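Local coordinates for endoglucanase (Uncultured bacterium, PDB 3X17), which probably hydrolyses internal beta-1,4-glucosidic bonds of cellulose, as a glycoside hydrolase family 9 endoglucanase with an N-terminal Ig-like domain, at residues L210-P213 with E214-N217; E225-W228 with G229-L233; N217-D221 with I222-V226; V143-A146 with L147-H150. All blocks are in the same frame, centred on the assembly; numbering follows the deposited sequence.

Interaction 1 of 4, residues L210-P213 with E214-N217; sequences LHLP and ESGN. With CA (calcium ion), chain D.
Leu-212 and Ser-215 bracket a type I beta turn, in which Ser-215 N donates to Leu-212 O over 3.1 Å, and a type II turn from Glu-214 to Asn-217 follows before the first has ended. The serine hydroxyl ties the first turn a second time. Ser-215 OG, anti to its carbonyl carbon (chi1 -73°), reaches back and accepts a hydrogen bond from Leu-212 N at 2.6 Å, nearly straight at 168° about the hydrogen. Glu-214 bends at chi2 (90°) and folds alongside the ring of Pro-213, the two side chains pointing the same way. Glu-214 OE1 rests 3.4 Å from Pro-213 CD and 3.5 Å from Leu-212 CB, while OE2 forms a salt bridge with Arg-131. Leu-212 and Pro-213 also pack on Tyr-128 of helix 115-130, which joins the loop to the barrel. The second turn serves the metal: Glu-214 O binds calcium at 2.7 Å and Asn-217 OD1 binds it at 2.5 Å. This is a calcium-binding loop in which a type II turn supplies one main-chain and one side-chain ligand; Asp-207, Val-219, Asp-221 and Asp-224 complete the site in the family 9 hydrolase domain.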
ATOM      1  N   LEU A 210      -0.227  -6.679 -17.396  1.00 35.12           N
ATOM      2  CA  LEU A 210       0.288  -5.382 -16.979  1.00 35.36           C
ATOM      3  C   LEU A 210       1.080  -4.683 -18.075  1.00 36.76           C
ATOM      4  O   LEU A 210       1.702  -3.640 -17.837  1.00 32.31           O
ATOM      5  CB  LEU A 210       1.140  -5.527 -15.702  1.00 33.40           C
ATOM      6  CG  LEU A 210       0.321  -5.973 -14.492  1.00 34.07           C
ATOM      7  CD1 LEU A 210       1.195  -6.236 -13.232  1.00 29.01           C
ATOM      8  CD2 LEU A 210      -0.794  -4.960 -14.218  1.00 29.71           C
ATOM      9  N   HIS A 211       1.042  -5.256 -19.279  1.00 38.12           N
ATOM     10  CA  HIS A 211       1.766  -4.699 -20.416  1.00 37.51           C
ATOM     11  C   HIS A 211       3.199  -4.370 -20.045  1.00 38.08           C
ATOM     12  O   HIS A 211       3.626  -3.212 -20.095  1.00 39.37           O
ATOM     13  CB  HIS A 211       1.028  -3.481 -20.943  1.00 37.37           C
ATOM     14  CG  HIS A 211      -0.372  -3.792 -21.376  1.00 41.91           C
ATOM     15  ND1 HIS A 211      -1.470  -3.123 -20.880  1.00 42.60           N
ATOM     16  CD2 HIS A 211      -0.861  -4.807 -22.130  1.00 41.91           C
ATOM     17  CE1 HIS A 211      -2.570  -3.643 -21.396  1.00 40.38           C
ATOM     18  NE2 HIS A 211      -2.229  -4.666 -22.157  1.00 42.17           N
ATOM     19  N   LEU A 212       3.941  -5.412 -19.706  1.00 36.42           N
ATOM     20  CA  LEU A 212       5.317  -5.288 -19.239  1.00 38.91           C
ATOM     21  C   LEU A 212       6.295  -5.834 -20.296  1.00 39.53           C
ATOM     22  O   LEU A 212       5.891  -6.572 -21.197  1.00 39.72           O
ATOM     23  CB  LEU A 212       5.481  -6.093 -17.945  1.00 37.55           C
ATOM     24  CG  LEU A 212       4.673  -5.676 -16.716  1.00 37.19           C
ATOM     25  CD1 LEU A 212       5.001  -6.584 -15.540  1.00 35.32           C
ATOM     26  CD2 LEU A 212       4.955  -4.238 -16.355  1.00 33.73           C
ATOM     27  N   PRO A 213       7.599  -5.607 -20.100  1.00 40.52           N
ATOM     28  CA  PRO A 213       8.584  -6.326 -20.915  1.00 39.99           C
ATOM     29  C   PRO A 213       8.457  -7.841 -20.731  1.00 41.27           C
ATOM     30  O   PRO A 213       8.798  -8.607 -21.644  1.00 38.98           O
ATOM     31  CB  PRO A 213       9.936  -5.847 -20.349  1.00 42.40           C
ATOM     32  CG  PRO A 213       9.625  -4.533 -19.691  1.00 43.07           C
ATOM     33  CD  PRO A 213       8.241  -4.731 -19.108  1.00 38.05           C
ATOM     34  N   GLU A 214       7.977  -8.270 -19.561  1.00 38.80           N
ATOM     35  CA  GLU A 214       7.835  -9.697 -19.286  1.00 38.17           C
ATOM     36  C   GLU A 214       6.462 -10.275 -19.666  1.00 36.82           C
ATOM     37  O   GLU A 214       6.201 -11.457 -19.449  1.00 37.65           O
ATOM     38  CB  GLU A 214       8.208 -10.011 -17.819  1.00 38.74           C
ATOM     39  CG  GLU A 214       9.617  -9.469 -17.382  1.00 42.71           C
ATOM     40  CD  GLU A 214       9.623  -8.029 -16.784  1.00 38.12           C
ATOM     41  OE1 GLU A 214       8.647  -7.268 -16.919  1.00 35.56           O
ATOM     42  OE2 GLU A 214      10.636  -7.652 -16.171  1.00 46.47           O
ATOM     43  N   SER A 215       5.574  -9.439 -20.193  1.00 37.02           N
ATOM     44  CA  SER A 215       4.253  -9.884 -20.598  1.00 38.24           C
ATOM     45  C   SER A 215       4.384 -10.971 -21.668  1.00 41.16           C
ATOM     46  O   SER A 215       5.016 -10.749 -22.691  1.00 40.78           O
ATOM     47  CB  SER A 215       3.459  -8.715 -21.179  1.00 38.10           C
ATOM     48  OG  SER A 215       3.048  -7.802 -20.168  1.00 37.69           O
ATOM     49  N   GLY A 216       3.830 -12.153 -21.417  1.00 42.37           N
ATOM     50  CA  GLY A 216       3.827 -13.200 -22.432  1.00 44.06           C
ATOM     51  C   GLY A 216       4.921 -14.231 -22.229  1.00 44.60           C
ATOM     52  O   GLY A 216       5.158 -15.047 -23.101  1.00 44.93           O
ATOM     53  N   ASN A 217       5.545 -14.238 -21.051  1.00 43.00           N
ATOM     54  CA  ASN A 217       6.523 -15.257 -20.711  1.00 40.90           C
ATOM     55  C   ASN A 217       5.884 -16.429 -19.969  1.00 41.07           C
ATOM     56  O   ASN A 217       6.586 -17.305 -19.477  1.00 43.60           O
ATOM     57  CB  ASN A 217       7.615 -14.653 -19.817  1.00 42.46           C
ATOM     58  CG  ASN A 217       7.068 -14.216 -18.455  1.00 42.75           C
ATOM     59  OD1 ASN A 217       5.861 -14.315 -18.203  1.00 37.04           O
ATOM     60  ND2 ASN A 217       7.941 -13.715 -17.592  1.00 39.88           N
TER
HETATM   61 CA    CA D 602       4.375 -12.437 -17.679  1.00 56.75          CA

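Interaction 2 of 4, residues E225-W228 with G229-L233; sequences EVRW and GLEWL
Arg-227 and Glu-231 stand one helical turn apart, an i to i+4 ion pair on helix 221-235 of the (alpha/alpha)6 barrel, and they illustrate how a long side chain can be held along its shaft as well as at its head. Glu-231 N donates to Arg-227 O at 2.8 Å, setting the spacing of the two side chains. From CB, which points away from the following turn, Arg-227 sends CG anti to the backbone N (chi1 -165°), and this carbon lies 3.9 Å from Glu-231 CD. Arg-227 CD comes closer still, 3.3 Å from Glu-231 OE2. Bends at chi2 and chi3 then carry the guanidinium past the carboxylate, the two chains crossing obliquely. Arg-227 NH1 meets Glu-231 OE2 at 3.4 Å, a weak but almost straight hydrogen bond (175°) within the salt bridge. The acid oxygen sits at the guanidinium edge, in its plane; the two flat groups are turned 80° from each other, and a single bond, NH1 to OE2, joins them. The other terminal nitrogen, NH2, is engaged in a salt bridge with Asp-293, and Phe-296 adds a cation-pi contact.

On another face, Trp-228 NE1 donates to Gly-173 O. On a more deeply buried flank of the helix, Val-226 and Leu-230 run side by side and pack on helix 184-200, Leu-230 also on helix 272-288. The leucine lies tight against the preceding turn, Leu-230 CG 3.2 Å from Val-226 O and Leu-230 CD1 3.5 Å from Val-226 CG1.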
ATOM      1  N   GLU A 225       6.740  -8.522 -11.838  1.00 32.05           N
ATOM      2  CA  GLU A 225       7.091  -7.265 -11.181  1.00 30.25           C
ATOM      3  C   GLU A 225       7.776  -7.556  -9.847  1.00 30.84           C
ATOM      4  O   GLU A 225       8.824  -6.984  -9.545  1.00 31.04           O
ATOM      5  CB  GLU A 225       5.882  -6.366 -10.950  1.00 29.44           C
ATOM      6  CG  GLU A 225       6.302  -4.934 -10.529  1.00 30.59           C
ATOM      7  CD  GLU A 225       7.055  -4.214 -11.655  1.00 30.03           C
ATOM      8  OE1 GLU A 225       6.612  -4.335 -12.825  1.00 28.47           O
ATOM      9  OE2 GLU A 225       8.115  -3.607 -11.382  1.00 27.92           O
ATOM     10  N   VAL A 226       7.122  -8.367  -9.018  1.00 28.48           N
ATOM     11  CA  VAL A 226       7.701  -8.811  -7.762  1.00 29.88           C
ATOM     12  C   VAL A 226       9.130  -9.296  -7.961  1.00 30.69           C
ATOM     13  O   VAL A 226       9.997  -9.031  -7.137  1.00 31.70           O
ATOM     14  CB  VAL A 226       6.875  -9.944  -7.121  1.00 30.08           C
ATOM     15  CG1 VAL A 226       7.708 -10.689  -6.081  1.00 26.63           C
ATOM     16  CG2 VAL A 226       5.581  -9.373  -6.498  1.00 29.43           C
ATOM     17  N   ARG A 227       9.372 -10.032  -9.041  1.00 31.07           N
ATOM     18  CA  ARG A 227      10.677 -10.616  -9.243  1.00 31.59           C
ATOM     19  C   ARG A 227      11.725  -9.521  -9.481  1.00 29.96           C
ATOM     20  O   ARG A 227      12.824  -9.617  -8.988  1.00 31.22           O
ATOM     21  CB  ARG A 227      10.658 -11.596 -10.428  1.00 33.33           C
ATOM     22  CG  ARG A 227      11.881 -12.476 -10.440  1.00 39.40           C
ATOM     23  CD  ARG A 227      12.403 -12.795 -11.822  1.00 50.48           C
ATOM     24  NE  ARG A 227      11.796 -14.002 -12.364  1.00 55.14           N
ATOM     25  CZ  ARG A 227      12.462 -15.063 -12.819  1.00 58.49           C
ATOM     26  NH1 ARG A 227      13.803 -15.114 -12.819  1.00 54.51           N
ATOM     27  NH2 ARG A 227      11.764 -16.086 -13.284  1.00 51.95           N
ATOM     28  N   TRP A 228      11.358  -8.472 -10.220  1.00 31.22           N
ATOM     29  CA  TRP A 228      12.195  -7.292 -10.333  1.00 31.81           C
ATOM     30  C   TRP A 228      12.644  -6.815  -8.953  1.00 32.09           C
ATOM     31  O   TRP A 228      13.823  -6.557  -8.739  1.00 30.18           O
ATOM     32  CB  TRP A 228      11.454  -6.162 -11.059  1.00 33.14           C
ATOM     33  CG  TRP A 228      12.354  -5.002 -11.479  1.00 33.55           C
ATOM     34  CD1 TRP A 228      12.595  -3.845 -10.783  1.00 32.17           C
ATOM     35  CD2 TRP A 228      13.138  -4.912 -12.685  1.00 35.41           C
ATOM     36  NE1 TRP A 228      13.498  -3.061 -11.460  1.00 36.42           N
ATOM     37  CE2 TRP A 228      13.847  -3.691 -12.632  1.00 34.87           C
ATOM     38  CE3 TRP A 228      13.313  -5.753 -13.795  1.00 34.51           C
ATOM     39  CZ2 TRP A 228      14.692  -3.270 -13.665  1.00 40.67           C
ATOM     40  CZ3 TRP A 228      14.191  -5.347 -14.818  1.00 39.33           C
ATOM     41  CH2 TRP A 228      14.872  -4.125 -14.738  1.00 37.74           C
ATOM     42  N   GLY A 229      11.713  -6.695  -8.012  1.00 31.02           N
ATOM     43  CA  GLY A 229      12.078  -6.165  -6.698  1.00 29.91           C
ATOM     44  C   GLY A 229      12.978  -7.133  -5.965  1.00 29.92           C
ATOM     45  O   GLY A 229      13.957  -6.737  -5.345  1.00 30.84           O
ATOM     46  N   LEU A 230      12.657  -8.422  -6.053  1.00 30.11           N
ATOM     47  CA  LEU A 230      13.380  -9.434  -5.290  1.00 30.57           C
ATOM     48  C   LEU A 230      14.798  -9.644  -5.818  1.00 32.00           C
ATOM     49  O   LEU A 230      15.723  -9.950  -5.042  1.00 29.32           O
ATOM     50  CB  LEU A 230      12.628 -10.755  -5.332  1.00 29.73           C
ATOM     51  CG  LEU A 230      11.240 -10.718  -4.669  1.00 33.62           C
ATOM     52  CD1 LEU A 230      10.675 -12.113  -4.752  1.00 29.22           C
ATOM     53  CD2 LEU A 230      11.422 -10.291  -3.208  1.00 32.24           C
ATOM     54  N   GLU A 231      14.953  -9.525  -7.140  1.00 30.85           N
ATOM     55  CA  GLU A 231      16.277  -9.642  -7.769  1.00 31.83           C
ATOM     56  C   GLU A 231      17.235  -8.525  -7.356  1.00 31.57           C
ATOM     57  O   GLU A 231      18.439  -8.754  -7.160  1.00 33.11           O
ATOM     58  CB  GLU A 231      16.141  -9.754  -9.285  1.00 32.12           C
ATOM     59  CG  GLU A 231      15.648 -11.147  -9.658  1.00 38.82           C
ATOM     60  CD  GLU A 231      15.598 -11.433 -11.155  1.00 50.12           C
ATOM     61  OE1 GLU A 231      15.325 -10.495 -11.940  1.00 51.20           O
ATOM     62  OE2 GLU A 231      15.720 -12.633 -11.534  1.00 48.01           O
ATOM     63  N   TRP A 232      16.670  -7.359  -7.088  1.00 30.09           N
ATOM     64  CA  TRP A 232      17.424  -6.287  -6.459  1.00 30.98           C
ATOM     65  C   TRP A 232      17.827  -6.573  -5.029  1.00 29.99           C
ATOM     66  O   TRP A 232      18.970  -6.346  -4.655  1.00 30.21           O
ATOM     67  CB  TRP A 232      16.673  -4.969  -6.534  1.00 29.42           C
ATOM     68  CG  TRP A 232      17.496  -3.892  -5.972  1.00 33.37           C
ATOM     69  CD1 TRP A 232      18.676  -3.417  -6.475  1.00 31.27           C
ATOM     70  CD2 TRP A 232      17.299  -3.228  -4.717  1.00 35.85           C
ATOM     71  NE1 TRP A 232      19.183  -2.447  -5.649  1.00 32.48           N
ATOM     72  CE2 TRP A 232      18.389  -2.348  -4.538  1.00 32.12           C
ATOM     73  CE3 TRP A 232      16.272  -3.228  -3.772  1.00 33.52           C
ATOM     74  CZ2 TRP A 232      18.496  -1.512  -3.442  1.00 29.66           C
ATOM     75  CZ3 TRP A 232      16.386  -2.393  -2.666  1.00 35.24           C
ATOM     76  CH2 TRP A 232      17.501  -1.563  -2.507  1.00 34.28           C
ATOM     77  N   LEU A 233      16.906  -7.117  -4.230  1.00 31.21           N
ATOM     78  CA  LEU A 233      17.268  -7.691  -2.931  1.00 31.00           C
ATOM     79  C   LEU A 233      18.463  -8.665  -2.962  1.00 30.68           C
ATOM     80  O   LEU A 233      19.318  -8.615  -2.066  1.00 29.78           O
ATOM     81  CB  LEU A 233      16.055  -8.357  -2.246  1.00 30.46           C
ATOM     82  CG  LEU A 233      14.853  -7.475  -1.872  1.00 37.03           C
ATOM     83  CD1 LEU A 233      13.881  -8.230  -0.925  1.00 32.04           C
ATOM     84  CD2 LEU A 233      15.289  -6.099  -1.243  1.00 34.70           C
TER

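Interaction 3 of 4, residues N217-D221 with I222-V226; sequences NGVPD and ILDEV. With CA (calcium ion), chain D.
Asn-217 and Asp-224 approach from opposite directions, with their amide and carboxylate planes turned 56° apart. Asn-217 ND2 gives a hydrogen bond of 2.8 Å to Asp-224 OD1, which lies in the plane of the amide, whereas the nitrogen stands above the plane of the acid. This leaves Asp-224 OD2 to face the calcium ion at 2.5 Å. Asn-217 OD1, itself a calcium ligand, also accepts a hydrogen bond from Val-219 N at 2.8 Å, an Asx turn that probably helps to place Val-219 O, 2.3 Å from the metal. Asp-221 crosses Asp-224 obliquely and adds OD1 as a ligand, while its OD2 takes a hydrogen bond from the backbone N of Leu-210. Pro-220 occupies the N-cap position of helix 221-235, and Pro-220 O accepts from both Leu-223 N (2.9 Å) and Asp-224 N (3.2 Å). Pro-220 CD lies 4.0 Å from Leu-223 CD1, the two side chains running side by side, and Val-219 crosses the same leucine at about a right angle. The chemistry implies mutual compensation: calcium probably offsets the charges of Asp-221, Asp-224 and Asp-207, and in return Asp-221 and Asp-224, in the first turn of the helix, couple it to the loop that carries Asp-207 and Asn-217.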
ATOM      1  N   ASN A 217       5.545 -14.238 -21.051  1.00 43.00           N
ATOM      2  CA  ASN A 217       6.523 -15.257 -20.711  1.00 40.90           C
ATOM      3  C   ASN A 217       5.884 -16.429 -19.969  1.00 41.07           C
ATOM      4  O   ASN A 217       6.586 -17.305 -19.477  1.00 43.60           O
ATOM      5  CB  ASN A 217       7.615 -14.653 -19.817  1.00 42.46           C
ATOM      6  CG  ASN A 217       7.068 -14.216 -18.455  1.00 42.75           C
ATOM      7  OD1 ASN A 217       5.861 -14.315 -18.203  1.00 37.04           O
ATOM      8  ND2 ASN A 217       7.941 -13.715 -17.592  1.00 39.88           N
ATOM      9  N   GLY A 218       4.561 -16.444 -19.863  1.00 39.53           N
ATOM     10  CA  GLY A 218       3.874 -17.556 -19.207  1.00 38.77           C
ATOM     11  C   GLY A 218       3.732 -17.425 -17.692  1.00 38.99           C
ATOM     12  O   GLY A 218       3.242 -18.344 -17.032  1.00 38.57           O
ATOM     13  N   VAL A 219       4.161 -16.286 -17.145  1.00 36.85           N
ATOM     14  CA  VAL A 219       4.110 -16.039 -15.697  1.00 35.96           C
ATOM     15  C   VAL A 219       3.213 -14.800 -15.427  1.00 34.60           C
ATOM     16  O   VAL A 219       3.341 -13.772 -16.092  1.00 32.51           O
ATOM     17  CB  VAL A 219       5.546 -15.819 -15.140  1.00 36.31           C
ATOM     18  CG1 VAL A 219       5.544 -15.587 -13.632  1.00 37.85           C
ATOM     19  CG2 VAL A 219       6.495 -17.006 -15.522  1.00 36.76           C
ATOM     20  N   PRO A 220       2.322 -14.880 -14.427  1.00 33.18           N
ATOM     21  CA  PRO A 220       1.524 -13.688 -14.132  1.00 33.14           C
ATOM     22  C   PRO A 220       2.409 -12.464 -13.964  1.00 32.27           C
ATOM     23  O   PRO A 220       3.433 -12.545 -13.289  1.00 32.53           O
ATOM     24  CB  PRO A 220       0.852 -14.048 -12.803  1.00 31.85           C
ATOM     25  CG  PRO A 220       0.741 -15.578 -12.888  1.00 34.15           C
ATOM     26  CD  PRO A 220       2.094 -15.945 -13.442  1.00 32.67           C
ATOM     27  N   ASP A 221       2.043 -11.365 -14.613  1.00 31.84           N
ATOM     28  CA  ASP A 221       2.873 -10.171 -14.673  1.00 31.42           C
ATOM     29  C   ASP A 221       3.167  -9.631 -13.278  1.00 32.50           C
ATOM     30  O   ASP A 221       4.230  -9.088 -13.045  1.00 34.77           O
ATOM     31  CB  ASP A 221       2.187  -9.083 -15.515  1.00 32.12           C
ATOM     32  CG  ASP A 221       2.336  -9.327 -16.997  1.00 33.07           C
ATOM     33  OD1 ASP A 221       2.908 -10.372 -17.352  1.00 28.68           O
ATOM     34  OD2 ASP A 221       1.842  -8.515 -17.800  1.00 33.06           O
ATOM     35  N   ILE A 222       2.200  -9.720 -12.370  1.00 34.30           N
ATOM     36  CA  ILE A 222       2.411  -9.234 -10.999  1.00 32.41           C
ATOM     37  C   ILE A 222       3.613  -9.958 -10.395  1.00 31.78           C
ATOM     38  O   ILE A 222       4.414  -9.348  -9.698  1.00 30.60           O
ATOM     39  CB  ILE A 222       1.163  -9.425 -10.077  1.00 31.35           C
ATOM     40  CG1 ILE A 222       1.376  -8.727  -8.703  1.00 32.54           C
ATOM     41  CG2 ILE A 222       0.915 -10.895  -9.829  1.00 30.20           C
ATOM     42  CD1 ILE A 222       1.561  -7.218  -8.789  1.00 30.66           C
ATOM     43  N   LEU A 223       3.818 -11.222 -10.779  1.00 32.44           N
ATOM     44  CA  LEU A 223       4.985 -11.990 -10.311  1.00 30.90           C
ATOM     45  C   LEU A 223       6.284 -11.595 -11.012  1.00 30.17           C
ATOM     46  O   LEU A 223       7.320 -11.496 -10.379  1.00 31.82           O
ATOM     47  CB  LEU A 223       4.758 -13.505 -10.435  1.00 32.90           C
ATOM     48  CG  LEU A 223       3.574 -14.048  -9.618  1.00 34.69           C
ATOM     49  CD1 LEU A 223       3.523 -15.561  -9.684  1.00 30.83           C
ATOM     50  CD2 LEU A 223       3.634 -13.549  -8.183  1.00 27.71           C
ATOM     51  N   ASP A 224       6.213 -11.257 -12.290  1.00 30.21           N
ATOM     52  CA  ASP A 224       7.351 -10.619 -12.939  1.00 32.28           C
ATOM     53  C   ASP A 224       7.728  -9.325 -12.231  1.00 32.82           C
ATOM     54  O   ASP A 224       8.908  -9.053 -12.038  1.00 32.89           O
ATOM     55  CB  ASP A 224       7.081 -10.356 -14.412  1.00 31.47           C
ATOM     56  CG  ASP A 224       6.940 -11.640 -15.206  1.00 39.21           C
ATOM     57  OD1 ASP A 224       7.784 -12.560 -15.043  1.00 31.46           O
ATOM     58  OD2 ASP A 224       5.910 -11.769 -15.888  1.00 37.66           O
ATOM     59  N   GLU A 225       6.740  -8.522 -11.838  1.00 32.05           N
ATOM     60  CA  GLU A 225       7.091  -7.265 -11.181  1.00 30.25           C
ATOM     61  C   GLU A 225       7.776  -7.556  -9.847  1.00 30.84           C
ATOM     62  O   GLU A 225       8.824  -6.984  -9.545  1.00 31.04           O
ATOM     63  CB  GLU A 225       5.882  -6.366 -10.950  1.00 29.44           C
ATOM     64  CG  GLU A 225       6.302  -4.934 -10.529  1.00 30.59           C
ATOM     65  CD  GLU A 225       7.055  -4.214 -11.655  1.00 30.03           C
ATOM     66  OE1 GLU A 225       6.612  -4.335 -12.825  1.00 28.47           O
ATOM     67  OE2 GLU A 225       8.115  -3.607 -11.382  1.00 27.92           O
ATOM     68  N   VAL A 226       7.122  -8.367  -9.018  1.00 28.48           N
ATOM     69  CA  VAL A 226       7.701  -8.811  -7.762  1.00 29.88           C
ATOM     70  C   VAL A 226       9.130  -9.296  -7.961  1.00 30.69           C
ATOM     71  O   VAL A 226       9.997  -9.031  -7.137  1.00 31.70           O
ATOM     72  CB  VAL A 226       6.875  -9.944  -7.121  1.00 30.08           C
ATOM     73  CG1 VAL A 226       7.708 -10.689  -6.081  1.00 26.63           C
ATOM     74  CG2 VAL A 226       5.581  -9.373  -6.498  1.00 29.43           C
TER
HETATM   75 CA    CA D 602       4.375 -12.437 -17.679  1.00 56.75          CA

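Interaction 4 of 4, residues V143-A146 with L147-H150; sequences VSHA and LDHH. With ZN (zinc ion), chain C.
His-145 and Asp-148 meet where the chain leaves a two-stranded antiparallel sheet, formed by strands 136-137 and 144-145, and enters a zinc site. The buried half of this contact is dense. Asp-148 CG stands between its backbone N and carbonyl carbon (chi1 54°), which turns the carboxylate inward, and Asp-148 OD2 binds zinc at 1.9 Å while OD1 lies 3.3 Å from His-145 NE2. That last bond is weak, bent to 130°, and the imidazole and carboxylate planes are 77° apart; NE2 of the histidine also makes a weak bond to Val-134 O. Firmer support for the acid comes from the main chain that follows Cys-132, as Gly-133 N bonds to OD2 and Val-134 N to OD1. The outer half is looser. Ala-146 and Leu-147 are exposed and meet mainly through their shared peptide link. His-149, on a backbone of positive phi, turns its ring to the metal, and neighbouring residues thereby supply two of the four protein ligands, with Cys-132 and His-175 as the others. Zinc is held by His-149 ND1 at 2.1 Å, and the far ring nitrogen, NE2, is hydrogen-bonded to Asp-261 OD2.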
ATOM      1  N   VAL A 143       5.191   7.848 -20.324  1.00 37.65           N
ATOM      2  CA  VAL A 143       6.304   8.021 -19.397  1.00 38.31           C
ATOM      3  C   VAL A 143       7.610   7.535 -20.054  1.00 39.64           C
ATOM      4  O   VAL A 143       7.646   6.456 -20.684  1.00 38.37           O
ATOM      5  CB  VAL A 143       6.022   7.261 -18.053  1.00 39.19           C
ATOM      6  CG1 VAL A 143       7.283   7.113 -17.201  1.00 38.33           C
ATOM      7  CG2 VAL A 143       4.909   7.954 -17.270  1.00 36.40           C
ATOM      8  N   SER A 144       8.650   8.363 -19.981  1.00 40.50           N
ATOM      9  CA  SER A 144       9.940   7.999 -20.555  1.00 42.77           C
ATOM     10  C   SER A 144      11.118   8.624 -19.836  1.00 41.85           C
ATOM     11  O   SER A 144      11.084   9.789 -19.426  1.00 43.02           O
ATOM     12  CB  SER A 144      10.006   8.328 -22.053  1.00 45.19           C
ATOM     13  OG  SER A 144      10.093   9.724 -22.253  1.00 50.16           O
ATOM     14  N   HIS A 145      12.178   7.844 -19.717  1.00 40.92           N
ATOM     15  CA  HIS A 145      13.453   8.368 -19.296  1.00 39.66           C
ATOM     16  C   HIS A 145      14.503   7.384 -19.752  1.00 40.72           C
ATOM     17  O   HIS A 145      14.211   6.201 -19.913  1.00 41.40           O
ATOM     18  CB  HIS A 145      13.491   8.553 -17.766  1.00 39.67           C
ATOM     19  CG  HIS A 145      13.488   7.268 -16.981  1.00 36.18           C
ATOM     20  ND1 HIS A 145      12.435   6.892 -16.165  1.00 39.48           N
ATOM     21  CD2 HIS A 145      14.451   6.335 -16.802  1.00 31.11           C
ATOM     22  CE1 HIS A 145      12.737   5.754 -15.557  1.00 32.65           C
ATOM     23  NE2 HIS A 145      13.948   5.385 -15.946  1.00 37.41           N
ATOM     24  N   ALA A 146      15.717   7.872 -19.986  1.00 41.77           N
ATOM     25  CA  ALA A 146      16.817   7.006 -20.400  1.00 42.49           C
ATOM     26  C   ALA A 146      17.333   6.235 -19.191  1.00 42.67           C
ATOM     27  O   ALA A 146      16.861   6.429 -18.066  1.00 42.77           O
ATOM     28  CB  ALA A 146      17.972   7.845 -21.017  1.00 43.79           C
ATOM     29  N   LEU A 147      18.334   5.409 -19.411  1.00 41.86           N
ATOM     30  CA  LEU A 147      18.930   4.598 -18.379  1.00 41.74           C
ATOM     31  C   LEU A 147      19.361   5.413 -17.196  1.00 40.72           C
ATOM     32  O   LEU A 147      20.095   6.340 -17.338  1.00 41.47           O
ATOM     33  CB  LEU A 147      20.142   3.901 -18.933  1.00 41.93           C
ATOM     34  CG  LEU A 147      20.539   2.528 -18.440  1.00 44.39           C
ATOM     35  CD1 LEU A 147      21.990   2.318 -18.499  1.00 43.75           C
ATOM     36  CD2 LEU A 147      20.026   2.225 -17.116  1.00 46.53           C
ATOM     37  N   ASP A 148      18.921   5.039 -16.013  1.00 40.62           N
ATOM     38  CA  ASP A 148      19.254   5.797 -14.796  1.00 38.24           C
ATOM     39  C   ASP A 148      20.068   4.955 -13.831  1.00 37.19           C
ATOM     40  O   ASP A 148      19.801   3.758 -13.657  1.00 37.96           O
ATOM     41  CB  ASP A 148      17.964   6.228 -14.099  1.00 37.83           C
ATOM     42  CG  ASP A 148      17.025   5.042 -13.825  1.00 39.22           C
ATOM     43  OD1 ASP A 148      16.785   4.230 -14.751  1.00 31.14           O
ATOM     44  OD2 ASP A 148      16.568   4.892 -12.669  1.00 38.85           O
ATOM     45  N   HIS A 149      20.969   5.596 -13.100  1.00 35.73           N
ATOM     46  CA  HIS A 149      21.508   4.994 -11.891  1.00 37.21           C
ATOM     47  C   HIS A 149      22.102   3.648 -12.253  1.00 38.10           C
ATOM     48  O   HIS A 149      22.133   2.714 -11.437  1.00 35.88           O
ATOM     49  CB  HIS A 149      20.410   4.822 -10.821  1.00 37.31           C
ATOM     50  CG  HIS A 149      19.826   6.122 -10.352  1.00 36.45           C
ATOM     51  ND1 HIS A 149      18.482   6.405 -10.433  1.00 33.59           N
ATOM     52  CD2 HIS A 149      20.418   7.242  -9.864  1.00 33.62           C
ATOM     53  CE1 HIS A 149      18.256   7.626  -9.975  1.00 29.91           C
ATOM     54  NE2 HIS A 149      19.418   8.161  -9.633  1.00 38.20           N
ATOM     55  N   HIS A 150      22.713   3.604 -13.427  1.00 37.28           N
ATOM     56  CA  HIS A 150      23.480   2.434 -13.824  1.00 38.12           C
ATOM     57  C   HIS A 150      24.761   2.221 -13.011  1.00 37.89           C
ATOM     58  O   HIS A 150      25.402   1.167 -13.130  1.00 36.09           O
ATOM     59  CB  HIS A 150      23.811   2.473 -15.314  1.00 37.03           C
ATOM     60  CG  HIS A 150      24.274   1.153 -15.852  1.00 41.48           C
ATOM     61  ND1 HIS A 150      25.609   0.852 -16.038  1.00 47.50           N
ATOM     62  CD2 HIS A 150      23.592   0.019 -16.134  1.00 40.33           C
ATOM     63  CE1 HIS A 150      25.717  -0.379 -16.509  1.00 46.28           C
ATOM     64  NE2 HIS A 150      24.508  -0.908 -16.568  1.00 47.25           N
TER
HETATM   65 ZN    ZN C 601      16.976   4.992 -10.796  1.00 34.34          ZN

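Overall arrangement
From the N terminus, interaction 4 comes first, where the chain turns off strand 144-145 into the zinc site; it touches none of the others, its centre lying about 19 Å from that of interaction 1. After helix 184-200, interaction 1 closes overlapping turns in the loop, and interaction 3 continues from their shared Asn-217 into helix 221-235. These two supply five of the six protein ligands of one calcium ion and are further joined by a probable hydrogen bond between Asp-221 OD2 and Ser-215 OG. Interaction 2 carries on along the same helix, overlapping interaction 3 at Glu-225 and Val-226, and meets interaction 1 where Leu-212 packs on Glu-225. The series thus runs from loop through calcium site to barrel helix.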